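Light Chain (Clostridium botulinum, PDB 6BVD) is a zinc metalloendopeptidase, the protease domain of a mosaic botulinum neurotoxin, and probably cleaves a neuronal SNARE protein to block neurotransmitter release. Local coordinates at residues 238-243 / 288-293. Residues are numbered along the deposited sequence; the frame is centred on the assembly and turned at random.
With ACT (acetate ion), chain F.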
loop_
_atom_site.group_PDB
_atom_site.type_symbol
_atom_site.label_atom_id
_atom_site.label_comp_id
_atom_site.label_asym_id
_atom_site.label_seq_id
_atom_site.Cartn_x
_atom_site.Cartn_y
_atom_site.Cartn_z
ATOM N N TYR A 238 -0.154 -6.340 -29.169
ATOM C CA TYR A 238 -0.686 -5.648 -30.331
ATOM C C TYR A 238 -0.014 -6.083 -31.654
ATOM O O TYR A 238 -0.352 -5.577 -32.726
ATOM C CB TYR A 238 -0.566 -4.109 -30.132
ATOM C CG TYR A 238 -1.742 -3.531 -29.375
ATOM C CD1 TYR A 238 -2.968 -3.297 -30.003
ATOM C CD2 TYR A 238 -1.632 -3.212 -28.014
ATOM C CE1 TYR A 238 -4.069 -2.734 -29.275
ATOM C CE2 TYR A 238 -2.715 -2.685 -27.300
ATOM C CZ TYR A 238 -3.920 -2.431 -27.935
ATOM O OH TYR A 238 -4.960 -1.877 -27.183
ATOM N N GLY A 239 0.935 -7.019 -31.580
ATOM C CA GLY A 239 1.558 -7.564 -32.782
ATOM C C GLY A 239 2.478 -6.548 -33.500
ATOM O O GLY A 239 2.703 -6.670 -34.715
ATOM N N THR A 240 2.981 -5.549 -32.760
ATOM C CA THR A 240 3.892 -4.521 -33.329
ATOM C C THR A 240 5.333 -4.747 -32.892
ATOM O O THR A 240 6.214 -3.909 -33.146
ATOM C CB THR A 240 3.515 -3.072 -32.858
ATOM O OG1 THR A 240 3.840 -2.947 -31.485
ATOM C CG2 THR A 240 2.000 -2.789 -33.035
ATOM N N TYR A 241 5.591 -5.882 -32.249
ATOM C CA TYR A 241 6.906 -6.189 -31.692
ATOM C C TYR A 241 7.984 -6.301 -32.773
ATOM O O TYR A 241 7.785 -6.945 -33.805
ATOM C CB TYR A 241 6.813 -7.474 -30.873
ATOM C CG TYR A 241 7.984 -7.889 -30.005
ATOM C CD1 TYR A 241 7.971 -7.640 -28.640
ATOM C CD2 TYR A 241 9.073 -8.587 -30.540
ATOM C CE1 TYR A 241 9.010 -8.044 -27.825
ATOM C CE2 TYR A 241 10.114 -8.998 -29.735
ATOM C CZ TYR A 241 10.076 -8.724 -28.386
ATOM O OH TYR A 241 11.113 -9.114 -27.568
ATOM N N ILE A 242 9.128 -5.642 -32.552
ATOM C CA ILE A 242 10.245 -5.809 -33.503
ATOM C C ILE A 242 11.573 -6.201 -32.851
ATOM O O ILE A 242 11.828 -5.907 -31.683
ATOM C CB ILE A 242 10.473 -4.530 -34.375
ATOM C CG1 ILE A 242 10.675 -3.264 -33.513
ATOM C CG2 ILE A 242 9.289 -4.300 -35.271
ATOM C CD1 ILE A 242 11.127 -2.013 -34.359
ATOM N N THR A 243 12.415 -6.895 -33.633
ATOM C CA THR A 243 13.774 -7.204 -33.249
ATOM C C THR A 243 14.825 -6.533 -34.180
ATOM O O THR A 243 15.987 -6.430 -33.798
ATOM C CB THR A 243 14.022 -8.726 -33.296
ATOM O OG1 THR A 243 13.755 -9.173 -34.625
ATOM C CG2 THR A 243 13.110 -9.480 -32.291
ATOM N N ASN A 288 3.701 2.072 -41.416
ATOM C CA ASN A 288 3.063 1.459 -42.576
ATOM C C ASN A 288 3.007 -0.068 -42.486
ATOM O O ASN A 288 2.085 -0.687 -43.033
ATOM C CB ASN A 288 3.745 1.903 -43.863
ATOM C CG ASN A 288 3.456 3.357 -44.167
ATOM O OD1 ASN A 288 2.327 3.822 -43.959
ATOM N ND2 ASN A 288 4.476 4.096 -44.609
ATOM N N LYS A 289 3.975 -0.678 -41.818
ATOM C CA LYS A 289 3.932 -2.129 -41.625
ATOM C C LYS A 289 2.730 -2.501 -40.742
ATOM O O LYS A 289 1.967 -3.420 -41.078
ATOM C CB LYS A 289 5.219 -2.640 -40.990
ATOM C CG LYS A 289 5.199 -4.137 -40.672
ATOM C CD LYS A 289 6.440 -4.553 -39.891
ATOM C CE LYS A 289 6.601 -3.673 -38.603
ATOM N NZ LYS A 289 5.742 -4.047 -37.388
ATOM N N VAL A 290 2.554 -1.778 -39.633
ATOM C CA VAL A 290 1.457 -2.092 -38.701
ATOM C C VAL A 290 0.112 -1.876 -39.383
ATOM O O VAL A 290 -0.809 -2.682 -39.213
ATOM C CB VAL A 290 1.508 -1.262 -37.373
ATOM C CG1 VAL A 290 0.283 -1.595 -36.460
ATOM C CG2 VAL A 290 2.809 -1.515 -36.617
ATOM N N LEU A 291 0.008 -0.807 -40.168
ATOM C CA LEU A 291 -1.208 -0.486 -40.889
ATOM C C LEU A 291 -1.575 -1.575 -41.895
ATOM O O LEU A 291 -2.737 -1.972 -42.004
ATOM C CB LEU A 291 -1.062 0.859 -41.615
ATOM C CG LEU A 291 -2.184 1.242 -42.579
ATOM C CD1 LEU A 291 -3.518 1.358 -41.814
ATOM C CD2 LEU A 291 -1.872 2.524 -43.333
ATOM N N SER A 292 -0.574 -2.049 -42.627
ATOM C CA SER A 292 -0.783 -3.147 -43.534
ATOM C C SER A 292 -1.233 -4.439 -42.788
ATOM O O SER A 292 -2.162 -5.130 -43.236
ATOM C CB SER A 292 0.506 -3.381 -44.325
ATOM O OG SER A 292 0.402 -4.527 -45.119
ATOM N N ASP A 293 -0.623 -4.743 -41.648
ATOM C CA ASP A 293 -1.008 -5.938 -40.869
ATOM C C ASP A 293 -2.432 -5.816 -40.309
ATOM O O ASP A 293 -3.187 -6.792 -40.298
ATOM C CB ASP A 293 -0.046 -6.181 -39.714
ATOM C CG ASP A 293 1.328 -6.668 -40.178
ATOM O OD1 ASP A 293 1.419 -7.197 -41.285
ATOM O OD2 ASP A 293 2.292 -6.572 -39.393
HETATM C C ACT F . 9.436 -4.123 -28.962
HETATM O O ACT F . 8.883 -4.039 -30.082
HETATM O OXT ACT F . 8.993 -3.466 -27.995
HETATM C CH3 ACT F . 10.635 -5.018 -28.779
HETATM O O HOH W 1 2.967 -5.089 -37.315
HETATM O O HOH W 2 6.319 -2.203 -35.474
HETATM O O HOH W 3 6.777 -6.338 -36.383
#
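K289 meets the backbone carbonyls of G239, T240 and Y241 through three waters, with no direct hydrogen bond between loop and helix. Each water accepts from NZ of K289 and donates to one carbonyl: the first to G239 O (3.1 Å), the next to T240 O (2.9 Å), the third to Y241 O (2.8 Å). Bends at chi3 (55°) and chi4 (80°) curl the lysine chain to bring NZ opposite these carbonyls. The water on G239 O also donates to D293 OD2 at 2.6 Å, so the carboxylate one helical turn after K289 shares one of the three waters and may help to balance the lysine charge through it.

The direct apolar contact is between T240 and V290. T240 CG2 lies 3.9 Å from V290 CG2 and about as close to V290 CG1, while T240 OG1 turns to Y349 OH and H235 O. I242 CG2 comes within 4.1 Å of K289 NZ, and the same side chain also touches L286.

An acetate, probably from the crystallisation liquor, accepts a nearly straight bond from I242 N (163°); its methyl lies over one face of the Y241 ring, and it is also hydrogen-bonded to ND1 of H235 and of the zinc ligand H232.

G239 ends helix 222-237 in a Schellman motif. From there the loop runs beside helix 280-301, where V290 also packs on F341 and Y345 of helix 338-348, toward strand 246-247.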